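Polyketide synthase PksR (Bacillus subtilis, PDB 4U3V) takes part in the biosynthesis of the antibiotic polyketide bacillaene, the piece described here being its double-hotdog enoyl-isomerase domain. Local coordinates at residues Ala186-Pro191 with Gly245-Leu250; Leu149-His154 with His176-His181; Pro29-Gln34 with Leu97-Leu102. All blocks are in the same frame, centred on the assembly; numbering follows the deposited sequence.

Interaction 1 of 3, residues Ala186-Pro191 with Gly245-Leu250; sequences AKIRLP and GDCWLL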
loop_
_atom_site.group_PDB
_atom_site.type_symbol
_atom_site.label_atom_id
_atom_site.label_comp_id
_atom_site.label_asym_id
_atom_site.label_seq_id
_atom_site.Cartn_x
_atom_site.Cartn_y
_atom_site.Cartn_z
ATOM N N ALA A 186 -9.354 10.578 -4.336
ATOM C CA ALA A 186 -8.414 11.311 -3.494
ATOM C C ALA A 186 -7.338 11.922 -4.396
ATOM O O ALA A 186 -6.827 11.252 -5.308
ATOM C CB ALA A 186 -7.755 10.371 -2.478
ATOM N N LYS A 187 -7.017 13.187 -4.164
ATOM C CA LYS A 187 -5.773 13.721 -4.730
ATOM C C LYS A 187 -4.686 13.637 -3.670
ATOM O O LYS A 187 -4.908 14.019 -2.515
ATOM C CB LYS A 187 -5.957 15.174 -5.176
ATOM C CG LYS A 187 -4.840 15.622 -6.109
ATOM C CD LYS A 187 -4.992 17.081 -6.492
ATOM C CE LYS A 187 -4.025 17.445 -7.611
ATOM N NZ LYS A 187 -4.208 18.895 -7.892
ATOM N N ILE A 188 -3.523 13.112 -4.049
ATOM C CA ILE A 188 -2.417 13.017 -3.123
ATOM C C ILE A 188 -1.167 13.736 -3.606
ATOM O O ILE A 188 -1.018 14.018 -4.785
ATOM C CB ILE A 188 -2.106 11.545 -2.757
ATOM C CG1 ILE A 188 -1.415 10.800 -3.912
ATOM C CG2 ILE A 188 -3.411 10.843 -2.350
ATOM C CD1 ILE A 188 -1.210 9.310 -3.616
ATOM N N ARG A 189 -0.272 14.010 -2.670
ATOM C CA ARG A 189 1.053 14.497 -3.009
ATOM C C ARG A 189 2.109 13.533 -2.466
ATOM O O ARG A 189 2.195 13.332 -1.251
ATOM C CB ARG A 189 1.228 15.915 -2.454
ATOM C CG ARG A 189 2.650 16.434 -2.438
ATOM C CD ARG A 189 2.776 17.725 -3.232
ATOM N NE ARG A 189 4.069 17.780 -3.911
ATOM C CZ ARG A 189 4.229 17.918 -5.224
ATOM N NH1 ARG A 189 3.178 18.091 -6.015
ATOM N NH2 ARG A 189 5.446 17.917 -5.746
ATOM N N LEU A 190 2.845 12.898 -3.376
ATOM C CA LEU A 190 3.985 12.061 -3.020
ATOM C C LEU A 190 5.284 12.872 -3.078
ATOM O O LEU A 190 5.519 13.599 -4.051
ATOM C CB LEU A 190 4.079 10.884 -3.980
ATOM C CG LEU A 190 2.884 9.938 -3.915
ATOM C CD1 LEU A 190 3.048 8.851 -4.961
ATOM C CD2 LEU A 190 2.728 9.381 -2.503
ATOM N N PRO A 191 6.169 12.671 -2.084
ATOM C CA PRO A 191 7.318 13.551 -1.886
ATOM C C PRO A 191 8.516 13.223 -2.772
ATOM O O PRO A 191 8.362 12.544 -3.795
ATOM C CB PRO A 191 7.663 13.356 -0.403
ATOM C CG PRO A 191 7.107 12.017 -0.032
ATOM C CD PRO A 191 6.136 11.571 -1.100
ATOM N N GLY A 245 5.041 13.027 -7.308
ATOM C CA GLY A 245 4.349 14.307 -7.392
ATOM C C GLY A 245 2.864 14.119 -7.159
ATOM O O GLY A 245 2.459 13.277 -6.345
ATOM N N ASP A 246 2.050 14.904 -7.856
ATOM C CA ASP A 246 0.609 14.849 -7.667
ATOM C C ASP A 246 0.014 13.699 -8.454
ATOM O O ASP A 246 0.386 13.457 -9.606
ATOM C CB ASP A 246 -0.044 16.161 -8.094
ATOM C CG ASP A 246 0.251 17.297 -7.142
ATOM O OD1 ASP A 246 0.926 17.072 -6.108
ATOM O OD2 ASP A 246 -0.214 18.422 -7.422
ATOM N N CYS A 247 -0.935 13.003 -7.839
ATOM C CA CYS A 247 -1.714 12.052 -8.565
ATOM C C CYS A 247 -3.011 11.778 -7.805
ATOM O O CYS A 247 -3.260 12.372 -6.745
ATOM C CB CYS A 247 -0.938 10.756 -8.784
ATOM S SG CYS A 247 -0.410 9.948 -7.258
ATOM N N TRP A 248 -3.883 11.029 -8.464
ATOM C CA TRP A 248 -5.222 10.770 -7.943
ATOM C C TRP A 248 -5.407 9.292 -7.678
ATOM O O TRP A 248 -4.785 8.455 -8.319
ATOM C CB TRP A 248 -6.257 11.201 -8.972
ATOM C CG TRP A 248 -6.262 12.681 -9.240
ATOM C CD1 TRP A 248 -5.424 13.389 -10.114
ATOM C CD2 TRP A 248 -7.138 13.689 -8.655
ATOM N NE1 TRP A 248 -5.700 14.729 -10.073
ATOM C CE2 TRP A 248 -6.724 14.980 -9.233
ATOM C CE3 TRP A 248 -8.142 13.676 -7.701
ATOM C CZ2 TRP A 248 -7.365 16.175 -8.911
ATOM C CZ3 TRP A 248 -8.823 14.875 -7.430
ATOM C CH2 TRP A 248 -8.433 16.098 -8.017
ATOM N N LEU A 249 -6.238 8.969 -6.685
ATOM C CA LEU A 249 -6.614 7.548 -6.439
ATOM C C LEU A 249 -8.141 7.501 -6.590
ATOM O O LEU A 249 -8.835 8.245 -5.895
ATOM C CB LEU A 249 -6.250 7.142 -4.993
ATOM C CG LEU A 249 -4.826 7.409 -4.514
ATOM C CD1 LEU A 249 -4.684 6.975 -3.041
ATOM C CD2 LEU A 249 -3.922 6.585 -5.416
ATOM N N LEU A 250 -8.641 6.585 -7.412
ATOM C CA LEU A 250 -10.076 6.402 -7.553
ATOM C C LEU A 250 -10.352 5.020 -6.968
ATOM O O LEU A 250 -9.850 3.993 -7.456
ATOM C CB LEU A 250 -10.461 6.466 -9.043
ATOM C CG LEU A 250 -11.911 6.076 -9.363
ATOM C CD1 LEU A 250 -12.878 6.843 -8.475
ATOM C CD2 LEU A 250 -12.204 6.323 -10.835
#
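The apolar centre of this antiparallel strand pair is the meeting of I188 and C247, where CG1 of I188 rests 3.6 Å from SG of C247. With chi1 at 74°, CG1 of I188 sits between its own N and carbonyl carbon, and this leaves CG2 to approach CD1 of L249 at 4.1 Å. A186 adds a methyl beside L249 on the same face, and helix 205-219 packs against I188 and L190, as the central helix of a hotdog does inside the curve of the sheet. On the other face, K187 and W248 form a non-hydrogen-bonded pair: the extended lysine chain runs over the indole, its CB 3.6 Å from the centroid of the six-membered ring in a CH-pi contact. Between the two faces the backbones are joined in the hydrogen-bonded pairs A186–L249 and I188–C247. At L190–G245 the bond from L190 N to G245 O is sound and the return bond weak. The polar edge follows, where R189 bends back to D246, its guanidinium turned 78° from the carboxylate plane. Their salt bridge is modelled so short that its exact length is doubtful. NZ of K187 stays 4.0 Å from OD2 of D246, beyond a salt bridge. The chemistry thus implies a strand pair fixed by main-chain bonds and buried carbon and sulfur, with charge gathered at the exposed end, where the nearby R189 and K187 would be expected to keep D246 ionised.

Interaction 2 of 3, residues Leu149-His154 with His176-His181; sequences LTKLHH and HLYRDH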
loop_
_atom_site.group_PDB
_atom_site.type_symbol
_atom_site.label_atom_id
_atom_site.label_comp_id
_atom_site.label_asym_id
_atom_site.label_seq_id
_atom_site.Cartn_x
_atom_site.Cartn_y
_atom_site.Cartn_z
ATOM N N LEU A 149 -19.419 13.381 -7.288
ATOM C CA LEU A 149 -19.082 13.094 -5.887
ATOM C C LEU A 149 -19.188 14.347 -5.031
ATOM O O LEU A 149 -19.308 15.451 -5.556
ATOM C CB LEU A 149 -17.647 12.494 -5.800
ATOM C CG LEU A 149 -17.455 11.278 -6.708
ATOM C CD1 LEU A 149 -16.001 10.836 -6.686
ATOM C CD2 LEU A 149 -18.354 10.143 -6.233
ATOM N N THR A 150 -19.226 14.172 -3.714
ATOM C CA THR A 150 -19.286 15.285 -2.777
ATOM C C THR A 150 -17.886 15.580 -2.257
ATOM O O THR A 150 -17.250 14.720 -1.632
ATOM C CB THR A 150 -20.215 14.971 -1.583
ATOM O OG1 THR A 150 -21.537 14.687 -2.055
ATOM C CG2 THR A 150 -20.273 16.134 -0.607
ATOM N N LYS A 151 -17.421 16.805 -2.481
ATOM C CA LYS A 151 -16.158 17.265 -1.880
ATOM C C LYS A 151 -16.222 17.303 -0.359
ATOM O O LYS A 151 -17.195 17.778 0.237
ATOM C CB LYS A 151 -15.764 18.646 -2.418
ATOM C CG LYS A 151 -14.424 19.129 -1.898
ATOM C CD LYS A 151 -14.074 20.501 -2.470
ATOM C CE LYS A 151 -12.621 20.851 -2.211
ATOM N NZ LYS A 151 -11.743 19.807 -2.795
ATOM N N LEU A 152 -15.186 16.771 0.281
ATOM C CA LEU A 152 -15.094 16.749 1.735
ATOM C C LEU A 152 -14.153 17.862 2.195
ATOM O O LEU A 152 -13.286 18.293 1.448
ATOM C CB LEU A 152 -14.539 15.403 2.226
ATOM C CG LEU A 152 -15.338 14.208 1.691
ATOM C CD1 LEU A 152 -14.752 12.930 2.291
ATOM C CD2 LEU A 152 -16.803 14.343 2.079
ATOM N N HIS A 153 -14.393 18.354 3.398
ATOM C CA HIS A 153 -13.612 19.441 3.982
ATOM C C HIS A 153 -13.050 18.957 5.290
ATOM O O HIS A 153 -13.407 17.873 5.764
ATOM C CB HIS A 153 -14.530 20.644 4.226
ATOM C CG HIS A 153 -15.217 21.134 2.977
ATOM N ND1 HIS A 153 -14.574 21.864 2.041
ATOM C CD2 HIS A 153 -16.478 20.850 2.458
ATOM C CE1 HIS A 153 -15.393 22.066 0.993
ATOM N NE2 HIS A 153 -16.558 21.444 1.251
ATOM N N HIS A 154 -12.162 19.747 5.890
ATOM C CA HIS A 154 -11.452 19.307 7.087
ATOM C C HIS A 154 -10.800 17.966 6.850
ATOM O O HIS A 154 -11.068 16.998 7.577
ATOM C CB HIS A 154 -12.407 19.241 8.267
ATOM C CG HIS A 154 -13.248 20.487 8.432
ATOM N ND1 HIS A 154 -12.704 21.717 8.541
ATOM C CD2 HIS A 154 -14.629 20.668 8.421
ATOM C CE1 HIS A 154 -13.681 22.636 8.607
ATOM N NE2 HIS A 154 -14.861 21.994 8.543
ATOM N N HIS A 176 -6.995 16.348 -1.295
ATOM C CA HIS A 176 -8.426 16.516 -1.590
ATOM C C HIS A 176 -9.122 15.179 -1.552
ATOM O O HIS A 176 -8.542 14.183 -1.966
ATOM C CB HIS A 176 -8.610 17.103 -2.983
ATOM C CG HIS A 176 -7.890 18.413 -3.201
ATOM N ND1 HIS A 176 -6.564 18.480 -3.431
ATOM C CD2 HIS A 176 -8.372 19.720 -3.290
ATOM C CE1 HIS A 176 -6.205 19.764 -3.628
ATOM N NE2 HIS A 176 -7.314 20.524 -3.548
ATOM N N LEU A 177 -10.387 15.179 -1.134
ATOM C CA LEU A 177 -11.248 13.973 -1.171
ATOM C C LEU A 177 -12.623 14.322 -1.736
ATOM O O LEU A 177 -13.241 15.287 -1.299
ATOM C CB LEU A 177 -11.465 13.469 0.243
ATOM C CG LEU A 177 -10.184 12.919 0.888
ATOM C CD1 LEU A 177 -10.471 12.647 2.342
ATOM C CD2 LEU A 177 -9.815 11.621 0.183
ATOM N N TYR A 178 -13.151 13.447 -2.574
ATOM C CA TYR A 178 -14.538 13.541 -3.036
ATOM C C TYR A 178 -15.155 12.150 -2.922
ATOM O O TYR A 178 -14.588 11.193 -3.428
ATOM C CB TYR A 178 -14.555 13.956 -4.495
ATOM C CG TYR A 178 -13.738 15.200 -4.767
ATOM C CD1 TYR A 178 -14.357 16.448 -4.909
ATOM C CD2 TYR A 178 -12.361 15.113 -4.955
ATOM C CE1 TYR A 178 -13.603 17.580 -5.183
ATOM C CE2 TYR A 178 -11.604 16.230 -5.275
ATOM C CZ TYR A 178 -12.222 17.464 -5.365
ATOM O OH TYR A 178 -11.450 18.586 -5.652
ATOM N N ARG A 179 -16.349 12.057 -2.354
ATOM C CA ARG A 179 -16.860 10.780 -1.856
ATOM C C ARG A 179 -18.297 10.552 -2.255
ATOM O O ARG A 179 -19.057 11.516 -2.359
ATOM C CB ARG A 179 -16.799 10.795 -0.336
ATOM C CG ARG A 179 -17.145 9.464 0.331
ATOM C CD ARG A 179 -16.846 9.549 1.833
ATOM N NE ARG A 179 -17.780 10.457 2.529
ATOM C CZ ARG A 179 -17.637 10.857 3.793
ATOM N NH1 ARG A 179 -16.647 10.392 4.556
ATOM N NH2 ARG A 179 -18.522 11.694 4.333
ATOM N N ASP A 180 -18.689 9.284 -2.434
ATOM C CA ASP A 180 -20.106 8.930 -2.372
ATOM C C ASP A 180 -20.250 7.542 -1.731
ATOM O O ASP A 180 -19.257 7.015 -1.210
ATOM C CB ASP A 180 -20.795 8.995 -3.765
ATOM C CG ASP A 180 -20.388 7.874 -4.703
ATOM O OD1 ASP A 180 -19.622 6.992 -4.298
ATOM O OD2 ASP A 180 -20.869 7.848 -5.870
ATOM N N HIS A 181 -21.465 7.004 -1.691
ATOM C CA HIS A 181 -21.711 5.761 -0.986
ATOM C C HIS A 181 -20.908 4.569 -1.427
ATOM O O HIS A 181 -20.921 3.520 -0.742
ATOM C CB HIS A 181 -23.216 5.414 -1.025
ATOM C CG HIS A 181 -23.735 5.059 -2.409
ATOM N ND1 HIS A 181 -23.969 5.994 -3.367
ATOM C CD2 HIS A 181 -24.055 3.819 -2.986
ATOM C CE1 HIS A 181 -24.339 5.383 -4.509
ATOM N NE2 HIS A 181 -24.399 4.054 -4.277
HETATM O O HOH W 1 -21.844 12.225 -3.032
HETATM O O HOH W 2 -11.139 17.948 -0.412
#
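T150 and R179 form an antiparallel hydrogen-bonded pair at the margin of the predicted C-terminal hotdog, where the short strand 150-151 is the outermost in this chain and borders strand 174-180. The main-chain bonds come first: T150 and R179 exchange N-H and carbonyl in both directions, and L152 N continues the pattern to L177 O at 2.9 Å. Between them, K151 and Y178 face each other as a non-hydrogen-bonded pair.

Leucine methyls and methylenes flank this ladder, against both carbon and charged groups. CB of L149 meets CB of Y178 at 3.7 Å, while CD2 of the same leucine abuts the carboxylate of D180, 3.4 Å from its CG. That carboxylate is held by the backbone N-H groups of K182 and S183. At the other end CD1 of L152 lies 3.9 Å from CB of L177. The same leucine crosses R179 at about a right angle and lays CD1 over one face of the guanidinium, 3.7 Å above the plane and toward its rim. The flat group is fixed from beyond the pair as well, since NH1 bonds to S217 O and forms a salt bridge with E220 of the loop after helix 205-219.

Polar side-chain contacts centre on K151. Its chain, with CG trans to N (chi1 -176°), runs alongside the Y178 ring and points the same way, then turns at the last torsion (57°) to bring NZ to the tyrosine OH in a weak hydrogen bond. NZ also lies in the plane of the H176 ring at its edge, 3.4 Å from CD2.

Water completes the account. One molecule links T150 OG1 to R179 O. Another accepts from K151 NZ and from L177 N, and donates to L152 O at 2.9 Å.

Interaction 3 of 3, residues Pro29-Gln34 with Leu97-Leu102; sequences PVIQDQ and LQAKPL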
loop_
_atom_site.group_PDB
_atom_site.type_symbol
_atom_site.label_atom_id
_atom_site.label_comp_id
_atom_site.label_asym_id
_atom_site.label_seq_id
_atom_site.Cartn_x
_atom_site.Cartn_y
_atom_site.Cartn_z
ATOM N N PRO A 29 22.776 -9.788 -4.339
ATOM C CA PRO A 29 22.230 -9.756 -2.987
ATOM C C PRO A 29 20.707 -9.772 -3.027
ATOM O O PRO A 29 20.101 -9.237 -3.949
ATOM C CB PRO A 29 22.722 -8.404 -2.431
ATOM C CG PRO A 29 23.079 -7.590 -3.626
ATOM C CD PRO A 29 23.547 -8.584 -4.668
ATOM N N VAL A 30 20.099 -10.402 -2.036
ATOM C CA VAL A 30 18.654 -10.372 -1.931
ATOM C C VAL A 30 18.134 -8.937 -1.728
ATOM O O VAL A 30 18.812 -8.072 -1.133
ATOM C CB VAL A 30 18.183 -11.316 -0.811
ATOM C CG1 VAL A 30 18.564 -10.759 0.544
ATOM C CG2 VAL A 30 16.692 -11.563 -0.895
ATOM N N ILE A 31 16.902 -8.692 -2.179
ATOM C CA ILE A 31 16.207 -7.451 -1.841
ATOM C C ILE A 31 15.974 -7.374 -0.314
ATOM O O ILE A 31 15.561 -8.352 0.326
ATOM C CB ILE A 31 14.845 -7.399 -2.578
ATOM C CG1 ILE A 31 15.062 -7.222 -4.086
ATOM C CG2 ILE A 31 13.954 -6.310 -2.002
ATOM C CD1 ILE A 31 15.915 -6.019 -4.480
ATOM N N GLN A 32 16.323 -6.235 0.276
ATOM C CA GLN A 32 16.358 -6.132 1.734
ATOM C C GLN A 32 16.247 -4.703 2.146
ATOM O O GLN A 32 16.695 -3.789 1.417
ATOM C CB GLN A 32 17.639 -6.753 2.327
ATOM C CG GLN A 32 18.920 -6.223 1.736
ATOM C CD GLN A 32 20.122 -7.102 2.091
ATOM O OE1 GLN A 32 20.600 -7.062 3.230
ATOM N NE2 GLN A 32 20.544 -7.966 1.151
ATOM N N ASP A 33 15.703 -4.494 3.343
ATOM C CA ASP A 33 15.622 -3.142 3.897
ATOM C C ASP A 33 15.694 -3.302 5.436
ATOM O O ASP A 33 15.616 -4.408 5.968
ATOM C CB ASP A 33 14.293 -2.445 3.455
ATOM C CG ASP A 33 14.354 -0.894 3.532
ATOM O OD1 ASP A 33 15.318 -0.320 4.100
ATOM O OD2 ASP A 33 13.422 -0.219 3.023
ATOM N N GLN A 34 15.829 -2.186 6.135
ATOM C CA GLN A 34 15.929 -2.216 7.604
ATOM C C GLN A 34 15.168 -1.010 8.119
ATOM O O GLN A 34 15.235 0.074 7.544
ATOM C CB GLN A 34 17.374 -2.053 8.088
ATOM C CG GLN A 34 18.327 -3.153 7.716
ATOM C CD GLN A 34 19.561 -3.107 8.599
ATOM O OE1 GLN A 34 19.893 -2.068 9.163
ATOM N NE2 GLN A 34 20.232 -4.234 8.714
ATOM N N LEU A 97 14.239 -6.717 7.003
ATOM C CA LEU A 97 13.330 -7.422 6.139
ATOM C C LEU A 97 14.025 -7.881 4.858
ATOM O O LEU A 97 14.871 -7.194 4.338
ATOM C CB LEU A 97 12.165 -6.520 5.733
ATOM C CG LEU A 97 11.052 -6.394 6.768
ATOM C CD1 LEU A 97 11.536 -5.481 7.874
ATOM C CD2 LEU A 97 9.796 -5.865 6.085
ATOM N N GLN A 98 13.655 -9.060 4.361
ATOM C CA GLN A 98 14.179 -9.542 3.085
ATOM C C GLN A 98 12.988 -10.063 2.300
ATOM O O GLN A 98 12.040 -10.609 2.887
ATOM C CB GLN A 98 15.191 -10.690 3.306
ATOM C CG GLN A 98 16.552 -10.196 3.792
ATOM C CD GLN A 98 17.615 -11.288 3.913
ATOM O OE1 GLN A 98 17.355 -12.465 3.676
ATOM N NE2 GLN A 98 18.791 -10.901 4.391
ATOM N N ALA A 99 13.084 -10.025 0.976
ATOM C CA ALA A 99 11.985 -10.499 0.119
ATOM C C ALA A 99 12.584 -11.575 -0.740
ATOM O O ALA A 99 13.438 -11.270 -1.555
ATOM C CB ALA A 99 11.456 -9.382 -0.761
ATOM N N LYS A 100 12.274 -12.818 -0.406
ATOM C CA LYS A 100 12.959 -14.001 -0.959
ATOM C C LYS A 100 12.013 -14.736 -1.897
ATOM O O LYS A 100 10.888 -15.063 -1.500
ATOM C CB LYS A 100 13.354 -14.932 0.169
ATOM C CG LYS A 100 14.366 -14.306 1.128
ATOM C CD LYS A 100 14.159 -14.739 2.575
ATOM C CE LYS A 100 15.186 -14.081 3.494
ATOM N NZ LYS A 100 15.120 -14.543 4.912
ATOM N N PRO A 101 12.455 -14.979 -3.146
ATOM C CA PRO A 101 11.591 -15.625 -4.122
ATOM C C PRO A 101 11.784 -17.130 -4.066
ATOM O O PRO A 101 12.799 -17.603 -3.558
ATOM C CB PRO A 101 12.085 -15.063 -5.466
ATOM C CG PRO A 101 13.067 -13.979 -5.123
ATOM C CD PRO A 101 13.630 -14.380 -3.797
ATOM N N LEU A 102 10.829 -17.875 -4.604
ATOM C CA LEU A 102 10.716 -19.300 -4.321
ATOM C C LEU A 102 9.907 -19.967 -5.431
ATOM O O LEU A 102 9.034 -19.335 -6.035
ATOM C CB LEU A 102 10.034 -19.502 -2.965
ATOM C CG LEU A 102 10.011 -20.895 -2.328
ATOM C CD1 LEU A 102 11.369 -21.254 -1.740
ATOM C CD2 LEU A 102 8.920 -20.976 -1.267
HETATM O O HOH W 3 15.280 -10.944 -3.547
HETATM O O HOH W 4 19.215 -8.842 5.711
#
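V30 leans across Q98 at about a right angle, with CG1 of V30 placed 3.5 Å from the amide carbon CD of Q98. The V30 chi1 of 70° sets CG1 between N and the carbonyl carbon and turns the second methyl toward the opposite backbone, so CG2 comes 3.3 Å from A99 O. One step along, CB of Q32 lies against CG of Q98, while on the opposite face CG2 of I31 touches the methyl of A99 at 4.1 Å.

Between these two faces the backbones are joined antiparallel. D33 and L97 make a hydrogen-bonded pair, the straighter of its two bonds running from L97 N to D33 O at 2.9 Å. A99 N reaches I31 O, but the return path is taken by water: one molecule accepts from I31 N and donates to A99 O at 2.7 Å.

This is the edge of the predicted N-terminal hotdog, where strand 31-36 is the outermost in this chain and strand 94-102 is bordered on its other side by strand 108-116. Helix 56-69 covers the face that carries I31 and L97, touching the former through E64 and N68 and the latter through L61.

A second layer of bonds positions the first. The Q32 chain, extended beyond CG, lets NE2 donate to V30 O at 2.9 Å, with that oxygen close to the amide plane, tying down the carbonyl of the very residue that packs on Q98. A water between the two amides donates weakly to Q32 OE1; its contact with Q98 NE2 is modelled too short to be relied on. The carboxylate end of D33 leads away from strand 94-102: OD1 accepts the N-H of Q34, while OD2 is gripped by Y201 OH and H199 ND1, residues of the predicted C-terminal hotdog.

Interactions 1 and 2 lie side by side in the predicted C-terminal hotdog, their centres 15 Å apart: strands 183-190 and 174-180 follow each other in the chain and are neighbours in the sheet. They meet where K187 N lies 2.9 Å from H176 O, a probable hydrogen bond, and where the rings of W248 and Y178 pack. Interaction 3 lies across the chain's centre in the predicted N-terminal hotdog, its nearest atoms about 14 Å from interaction 1. Chemistry follows position: interaction 1 is mostly buried and rests on aliphatic, sulfur and indole contacts, with a salt bridge only at its exposed end, whereas interactions 2 and 3, at the outermost strands, are partly buried contacts and bring water into their bonding.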